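Long-range contacts in Afp2 (Serratia entomophila, PDB 6RBN), which probably forms part of the contractile sheath around the inner tube of the anti-feeding prophage, a phage-tail-like injection system: residues 25-30 / 183-188; 75-80 / 197-202. All coordinates share one frame; numbering follows the deposited sequence.

Interaction 1: 25-30 / 183-188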
ATOM      1  N   ALA C  25      70.884  45.871  -5.909  1.00 79.18           N
ATOM      2  CA  ALA C  25      70.501  44.471  -5.870  1.00 79.18           C
ATOM      3  C   ALA C  25      70.314  44.056  -4.418  1.00 79.18           C
ATOM      4  O   ALA C  25      71.024  44.526  -3.527  1.00 79.18           O
ATOM      5  CB  ALA C  25      71.550  43.583  -6.539  1.00 79.18           C
ATOM      6  N   ALA C  26      69.350  43.167  -4.183  1.00 77.10           N
ATOM      7  CA  ALA C  26      68.994  42.794  -2.821  1.00 77.10           C
ATOM      8  C   ALA C  26      70.009  41.871  -2.164  1.00 77.10           C
ATOM      9  O   ALA C  26      70.067  41.815  -0.933  1.00 77.10           O
ATOM     10  CB  ALA C  26      67.617  42.131  -2.800  1.00 77.10           C
ATOM     11  N   THR C  27      70.805  41.150  -2.948  1.00 75.63           N
ATOM     12  CA  THR C  27      71.754  40.186  -2.412  1.00 75.63           C
ATOM     13  C   THR C  27      73.108  40.799  -2.090  1.00 75.63           C
ATOM     14  O   THR C  27      74.056  40.060  -1.811  1.00 75.63           O
ATOM     15  CB  THR C  27      71.939  39.029  -3.393  1.00 75.63           C
ATOM     16  OG1 THR C  27      72.438  39.532  -4.636  1.00 75.63           O
ATOM     17  CG2 THR C  27      70.619  38.324  -3.632  1.00 75.63           C
ATOM     18  N   ALA C  28      73.222  42.125  -2.119  1.00 75.10           N
ATOM     19  CA  ALA C  28      74.484  42.808  -1.825  1.00 75.10           C
ATOM     20  C   ALA C  28      74.167  44.007  -0.938  1.00 75.10           C
ATOM     21  O   ALA C  28      73.911  45.106  -1.432  1.00 75.10           O
ATOM     22  CB  ALA C  28      75.193  43.224  -3.104  1.00 75.10           C
ATOM     23  N   VAL C  29      74.176  43.784   0.369  1.00 74.14           N
ATOM     24  CA  VAL C  29      74.065  44.841   1.363  1.00 74.14           C
ATOM     25  C   VAL C  29      75.326  44.806   2.217  1.00 74.14           C
ATOM     26  O   VAL C  29      75.475  43.952   3.090  1.00 74.14           O
ATOM     27  CB  VAL C  29      72.801  44.680   2.227  1.00 74.14           C
ATOM     28  CG1 VAL C  29      72.733  45.765   3.287  1.00 74.14           C
ATOM     29  CG2 VAL C  29      71.559  44.704   1.365  1.00 74.14           C
ATOM     30  N   PRO C  30      76.269  45.707   1.975  1.00 72.77           N
ATOM     31  CA  PRO C  30      77.602  45.574   2.558  1.00 72.77           C
ATOM     32  C   PRO C  30      77.757  46.315   3.879  1.00 72.77           C
ATOM     33  O   PRO C  30      76.975  47.195   4.238  1.00 72.77           O
ATOM     34  CB  PRO C  30      78.497  46.212   1.492  1.00 72.77           C
ATOM     35  CG  PRO C  30      77.646  47.275   0.952  1.00 72.77           C
ATOM     36  CD  PRO C  30      76.236  46.768   0.960  1.00 72.77           C
ATOM     37  N   GLN C 183      76.958  45.133  -9.752  1.00 77.53           N
ATOM     38  CA  GLN C 183      76.556  45.076 -11.147  1.00 77.53           C
ATOM     39  C   GLN C 183      76.411  43.651 -11.651  1.00 77.53           C
ATOM     40  O   GLN C 183      75.711  43.427 -12.643  1.00 77.53           O
ATOM     41  CB  GLN C 183      77.558  45.844 -11.998  1.00 77.53           C
ATOM     42  CG  GLN C 183      77.517  47.337 -11.781  1.00 77.53           C
ATOM     43  CD  GLN C 183      78.570  48.065 -12.575  1.00 77.53           C
ATOM     44  OE1 GLN C 183      79.455  47.450 -13.166  1.00 77.53           O
ATOM     45  NE2 GLN C 183      78.463  49.383 -12.624  1.00 77.53           N
ATOM     46  N   THR C 184      77.052  42.683 -10.997  1.00 74.81           N
ATOM     47  CA  THR C 184      76.877  41.290 -11.384  1.00 74.81           C
ATOM     48  C   THR C 184      75.571  40.726 -10.842  1.00 74.81           C
ATOM     49  O   THR C 184      74.852  40.025 -11.561  1.00 74.81           O
ATOM     50  CB  THR C 184      78.063  40.462 -10.891  1.00 74.81           C
ATOM     51  OG1 THR C 184      79.274  41.023 -11.408  1.00 74.81           O
ATOM     52  CG2 THR C 184      77.957  39.026 -11.364  1.00 74.81           C
ATOM     53  N   ASP C 185      75.235  41.044  -9.587  1.00 77.83           N
ATOM     54  CA  ASP C 185      74.044  40.471  -8.966  1.00 77.83           C
ATOM     55  C   ASP C 185      72.762  41.026  -9.565  1.00 77.83           C
ATOM     56  O   ASP C 185      71.727  40.354  -9.535  1.00 77.83           O
ATOM     57  CB  ASP C 185      74.048  40.723  -7.461  1.00 77.83           C
ATOM     58  CG  ASP C 185      75.155  39.984  -6.751  1.00 77.83           C
ATOM     59  OD1 ASP C 185      75.662  38.992  -7.307  1.00 77.83           O
ATOM     60  OD2 ASP C 185      75.501  40.378  -5.621  1.00 77.83           O
ATOM     61  N   ARG C 186      72.808  42.239 -10.107  1.00 79.56           N
ATOM     62  CA  ARG C 186      71.616  42.814 -10.712  1.00 79.56           C
ATOM     63  C   ARG C 186      71.346  42.226 -12.089  1.00 79.56           C
ATOM     64  O   ARG C 186      70.231  41.776 -12.372  1.00 79.56           O
ATOM     65  CB  ARG C 186      71.756  44.325 -10.812  1.00 79.56           C
ATOM     66  CG  ARG C 186      70.545  44.979 -11.412  1.00 79.56           C
ATOM     67  CD  ARG C 186      70.739  46.460 -11.518  1.00 79.56           C
ATOM     68  NE  ARG C 186      71.826  46.819 -12.425  1.00 79.56           N
ATOM     69  CZ  ARG C 186      72.953  47.414 -12.046  1.00 79.56           C
ATOM     70  NH1 ARG C 186      73.153  47.714 -10.771  1.00 79.56           N
ATOM     71  NH2 ARG C 186      73.883  47.706 -12.943  1.00 79.56           N
ATOM     72  N   THR C 187      72.355  42.219 -12.957  1.00 77.37           N
ATOM     73  CA  THR C 187      72.130  41.832 -14.342  1.00 77.37           C
ATOM     74  C   THR C 187      72.243  40.325 -14.536  1.00 77.37           C
ATOM     75  O   THR C 187      71.378  39.709 -15.167  1.00 77.37           O
ATOM     76  CB  THR C 187      73.114  42.563 -15.254  1.00 77.37           C
ATOM     77  OG1 THR C 187      74.451  42.206 -14.896  1.00 77.37           O
ATOM     78  CG2 THR C 187      72.951  44.064 -15.108  1.00 77.37           C
ATOM     79  N   ARG C 188      73.294  39.712 -13.998  1.00 73.84           N
ATOM     80  CA  ARG C 188      73.556  38.301 -14.247  1.00 73.84           C
ATOM     81  C   ARG C 188      73.129  37.386 -13.110  1.00 73.84           C
ATOM     82  O   ARG C 188      72.830  36.215 -13.359  1.00 73.84           O
ATOM     83  CB  ARG C 188      75.043  38.080 -14.532  1.00 73.84           C
ATOM     84  CG  ARG C 188      75.538  38.782 -15.778  1.00 73.84           C
ATOM     85  CD  ARG C 188      74.899  38.204 -17.021  1.00 73.84           C
ATOM     86  NE  ARG C 188      75.208  36.791 -17.205  1.00 73.84           N
ATOM     87  CZ  ARG C 188      76.287  36.341 -17.835  1.00 73.84           C
ATOM     88  NH1 ARG C 188      77.164  37.194 -18.344  1.00 73.84           N
ATOM     89  NH2 ARG C 188      76.489  35.037 -17.957  1.00 73.84           N
TER
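Asp-185 carries its CG beside its own backbone N (chi1 -67°), and Thr-27 holds OG1 between its N and carbonyl carbon (chi1 60°). These torsions turn the carboxylate and the hydroxyl to each other across the gap between a loop and a helix end. The loop, 25-30, makes a type I beta turn from Ala-25 to Ala-28. It leads into strand 30-34 of the mixed sheet. Residues 183-187 are the last turn of helix 173-187, in the subtilisin-like domain of a myovirus-type tail sheath protein.

The two side chains cross at a slant. Thr-27 OG1 gives a weak hydrogen bond to Asp-185 OD2 at 3.3 Å. The hydroxyl also approaches the first carbon of the acid side chain, with Thr-27 OG1 3.5 Å from Asp-185 CB. The stronger partner of OD2 is Arg-254 in helix 250-267, which forms a salt bridge with it. The same Arg-254 donates to the carbonyl O of Thr-27. One guanidinium group thus ties the turn and the acid together, and its charge would be expected to favour the ionised form of Asp-185.

Alanine methyls make the rest of the contact. The methyl of Ala-28 touches the same carboxylate oxygen, CB to Asp-185 OD2 at 3.8 Å. At the start of the turn, Ala-25 points its methyl at the helix. Arg-186 meets it with its backbone N and its CB, the latter 4.3 Å from Ala-25 CB. Further out, Arg-186 NH1 bonds to the carbonyl O of Asn-23, just before the turn. Ala-25 CB rests against the helix, 3.9 Å from Asp-185 CB and 4.0 Å from Arg-186 N.

Interaction 2: 75-80 / 197-202; sequences FMHGGG and QAVNGV
Neither segment is regular helix or strand here, and their backbones stay well apart. The nearest CA atoms, those of His-77 and Val-199, are 7.7 Å from each other. Segment 75-80 leaves helix 66-75 and turns through Gly-78 and Gly-79, both at positive phi. Segment 197-202 is mostly extended up to Gly-201, where phi is again positive.

The His-77 side chain bridges the gap. Its NE2 accepts the backbone N-H of Asn-200 at 3.0 Å. The bond is fairly straight, 162° at the hydrogen, and the donor is tilted 17° from the ring plane. The other ring nitrogen, ND1, bonds to the carbonyl O of Leu-73. With both nitrogens bonded to main-chain atoms, the rotation of the imidazole is restricted. Val-199 crosses the histidine at about a right angle, and its CG2 lies 3.4 Å from His-77 NE2. The bent end of Met-76 reaches alongside, with CE 3.8 Å from the carbonyl O of Asn-200.

This is a side-chain bridge between two loops, linking the one that enters strand 82-86 with the one that follows helix 173-187 in the subtilisin-like domain.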
ATOM      1  N   PHE C  75      78.495  54.044  -4.494  1.00 79.12           N
ATOM      2  CA  PHE C  75      77.239  54.631  -4.935  1.00 79.12           C
ATOM      3  C   PHE C  75      77.233  55.022  -6.403  1.00 79.12           C
ATOM      4  O   PHE C  75      76.155  55.247  -6.960  1.00 79.12           O
ATOM      5  CB  PHE C  75      76.885  55.856  -4.093  1.00 79.12           C
ATOM      6  CG  PHE C  75      76.468  55.529  -2.693  1.00 79.12           C
ATOM      7  CD1 PHE C  75      75.242  54.938  -2.450  1.00 79.12           C
ATOM      8  CD2 PHE C  75      77.269  55.860  -1.619  1.00 79.12           C
ATOM      9  CE1 PHE C  75      74.849  54.643  -1.167  1.00 79.12           C
ATOM     10  CE2 PHE C  75      76.877  55.570  -0.335  1.00 79.12           C
ATOM     11  CZ  PHE C  75      75.664  54.967  -0.108  1.00 79.12           C
ATOM     12  N   MET C  76      78.391  55.108  -7.047  1.00 81.83           N
ATOM     13  CA  MET C  76      78.428  55.460  -8.458  1.00 81.83           C
ATOM     14  C   MET C  76      78.259  54.257  -9.372  1.00 81.83           C
ATOM     15  O   MET C  76      78.372  54.405 -10.591  1.00 81.83           O
ATOM     16  CB  MET C  76      79.727  56.194  -8.795  1.00 81.83           C
ATOM     17  CG  MET C  76      80.976  55.366  -8.687  1.00 81.83           C
ATOM     18  SD  MET C  76      82.443  56.325  -9.100  1.00 81.83           S
ATOM     19  CE  MET C  76      82.234  56.506 -10.868  1.00 81.83           C
ATOM     20  N   HIS C  77      77.992  53.077  -8.821  1.00 78.65           N
ATOM     21  CA  HIS C  77      77.686  51.880  -9.590  1.00 78.65           C
ATOM     22  C   HIS C  77      76.350  51.302  -9.156  1.00 78.65           C
ATOM     23  O   HIS C  77      76.197  50.092  -8.996  1.00 78.65           O
ATOM     24  CB  HIS C  77      78.793  50.844  -9.444  1.00 78.65           C
ATOM     25  CG  HIS C  77      80.108  51.307  -9.977  1.00 78.65           C
ATOM     26  ND1 HIS C  77      81.027  51.976  -9.199  1.00 78.65           N
ATOM     27  CD2 HIS C  77      80.647  51.228 -11.213  1.00 78.65           C
ATOM     28  CE1 HIS C  77      82.081  52.279  -9.934  1.00 78.65           C
ATOM     29  NE2 HIS C  77      81.874  51.838 -11.159  1.00 78.65           N
ATOM     30  N   GLY C  78      75.373  52.160  -8.975  1.00 79.46           N
ATOM     31  CA  GLY C  78      74.137  51.766  -8.302  1.00 79.46           C
ATOM     32  C   GLY C  78      74.297  51.822  -6.783  1.00 79.46           C
ATOM     33  O   GLY C  78      74.490  52.890  -6.227  1.00 79.46           O
ATOM     34  N   GLY C  79      74.224  50.665  -6.141  1.00 76.99           N
ATOM     35  CA  GLY C  79      74.467  50.593  -4.719  1.00 76.99           C
ATOM     36  C   GLY C  79      73.262  50.989  -3.897  1.00 76.99           C
ATOM     37  O   GLY C  79      72.683  52.057  -4.105  1.00 76.99           O
ATOM     38  N   GLY C  80      72.891  50.153  -2.938  1.00 79.89           N
ATOM     39  CA  GLY C  80      71.728  50.437  -2.126  1.00 79.89           C
ATOM     40  C   GLY C  80      72.107  50.900  -0.743  1.00 79.89           C
ATOM     41  O   GLY C  80      73.029  51.704  -0.590  1.00 79.89           O
ATOM     42  N   GLN C 197      83.070  41.943 -15.021  1.00 79.12           N
ATOM     43  CA  GLN C 197      82.310  43.179 -14.944  1.00 79.12           C
ATOM     44  C   GLN C 197      83.271  44.353 -14.837  1.00 79.12           C
ATOM     45  O   GLN C 197      84.203  44.330 -14.027  1.00 79.12           O
ATOM     46  CB  GLN C 197      81.366  43.149 -13.748  1.00 79.12           C
ATOM     47  CG  GLN C 197      80.474  44.348 -13.667  1.00 79.12           C
ATOM     48  CD  GLN C 197      79.490  44.402 -14.809  1.00 79.12           C
ATOM     49  OE1 GLN C 197      78.920  43.385 -15.199  1.00 79.12           O
ATOM     50  NE2 GLN C 197      79.286  45.591 -15.357  1.00 79.12           N
ATOM     51  N   ALA C 198      83.049  45.375 -15.656  1.00 79.15           N
ATOM     52  CA  ALA C 198      83.939  46.528 -15.726  1.00 79.15           C
ATOM     53  C   ALA C 198      83.489  47.573 -14.716  1.00 79.15           C
ATOM     54  O   ALA C 198      82.395  48.133 -14.835  1.00 79.15           O
ATOM     55  CB  ALA C 198      83.955  47.105 -17.136  1.00 79.15           C
ATOM     56  N   VAL C 199      84.324  47.834 -13.723  1.00 80.68           N
ATOM     57  CA  VAL C 199      84.095  48.922 -12.783  1.00 80.68           C
ATOM     58  C   VAL C 199      84.693  50.190 -13.387  1.00 80.68           C
ATOM     59  O   VAL C 199      85.732  50.159 -14.050  1.00 80.68           O
ATOM     60  CB  VAL C 199      84.661  48.569 -11.384  1.00 80.68           C
ATOM     61  CG1 VAL C 199      86.157  48.379 -11.400  1.00 80.68           C
ATOM     62  CG2 VAL C 199      84.288  49.599 -10.349  1.00 80.68           C
ATOM     63  N   ASN C 200      83.998  51.310 -13.223  1.00 83.79           N
ATOM     64  CA  ASN C 200      84.328  52.545 -13.916  1.00 83.79           C
ATOM     65  C   ASN C 200      84.836  53.596 -12.941  1.00 83.79           C
ATOM     66  O   ASN C 200      84.515  53.576 -11.751  1.00 83.79           O
ATOM     67  CB  ASN C 200      83.116  53.097 -14.666  1.00 83.79           C
ATOM     68  CG  ASN C 200      82.752  52.263 -15.871  1.00 83.79           C
ATOM     69  OD1 ASN C 200      83.623  51.832 -16.624  1.00 83.79           O
ATOM     70  ND2 ASN C 200      81.461  52.027 -16.061  1.00 83.79           N
ATOM     71  N   GLY C 201      85.634  54.520 -13.466  1.00 84.84           N
ATOM     72  CA  GLY C 201      86.139  55.630 -12.689  1.00 84.84           C
ATOM     73  C   GLY C 201      87.355  55.335 -11.846  1.00 84.84           C
ATOM     74  O   GLY C 201      87.881  56.256 -11.212  1.00 84.84           O
ATOM     75  N   VAL C 202      87.841  54.098 -11.837  1.00 82.33           N
ATOM     76  CA  VAL C 202      88.987  53.718 -11.026  1.00 82.33           C
ATOM     77  C   VAL C 202      89.957  52.963 -11.924  1.00 82.33           C
ATOM     78  O   VAL C 202      89.558  52.342 -12.912  1.00 82.33           O
ATOM     79  CB  VAL C 202      88.549  52.887  -9.786  1.00 82.33           C
ATOM     80  CG1 VAL C 202      88.028  51.514 -10.179  1.00 82.33           C
ATOM     81  CG2 VAL C 202      89.652  52.791  -8.738  1.00 82.33           C
TER

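The centres of interactions 1 and 2 are about 12 Å apart. Their segments alternate along the chain: 25-30, 75-80, 183-188, then 197-202. Segments 25-30 and 75-80 precede strands 30-34 and 82-86, parallel neighbours in the mixed sheet. Segments 183-188 and 197-202 belong to the end of helix 173-187 and to the loop after it. Gln-183, on the helix of interaction 1, touches both segments of interaction 2. Its OE1 lies 2.9 Å from Gln-197 NE2 in a weak hydrogen bond, and its NE2 is 3.2 Å from His-77 CD2. The helix end thus meets the loops before both strands and the loop that follows it, one packed region of the sheath subunit.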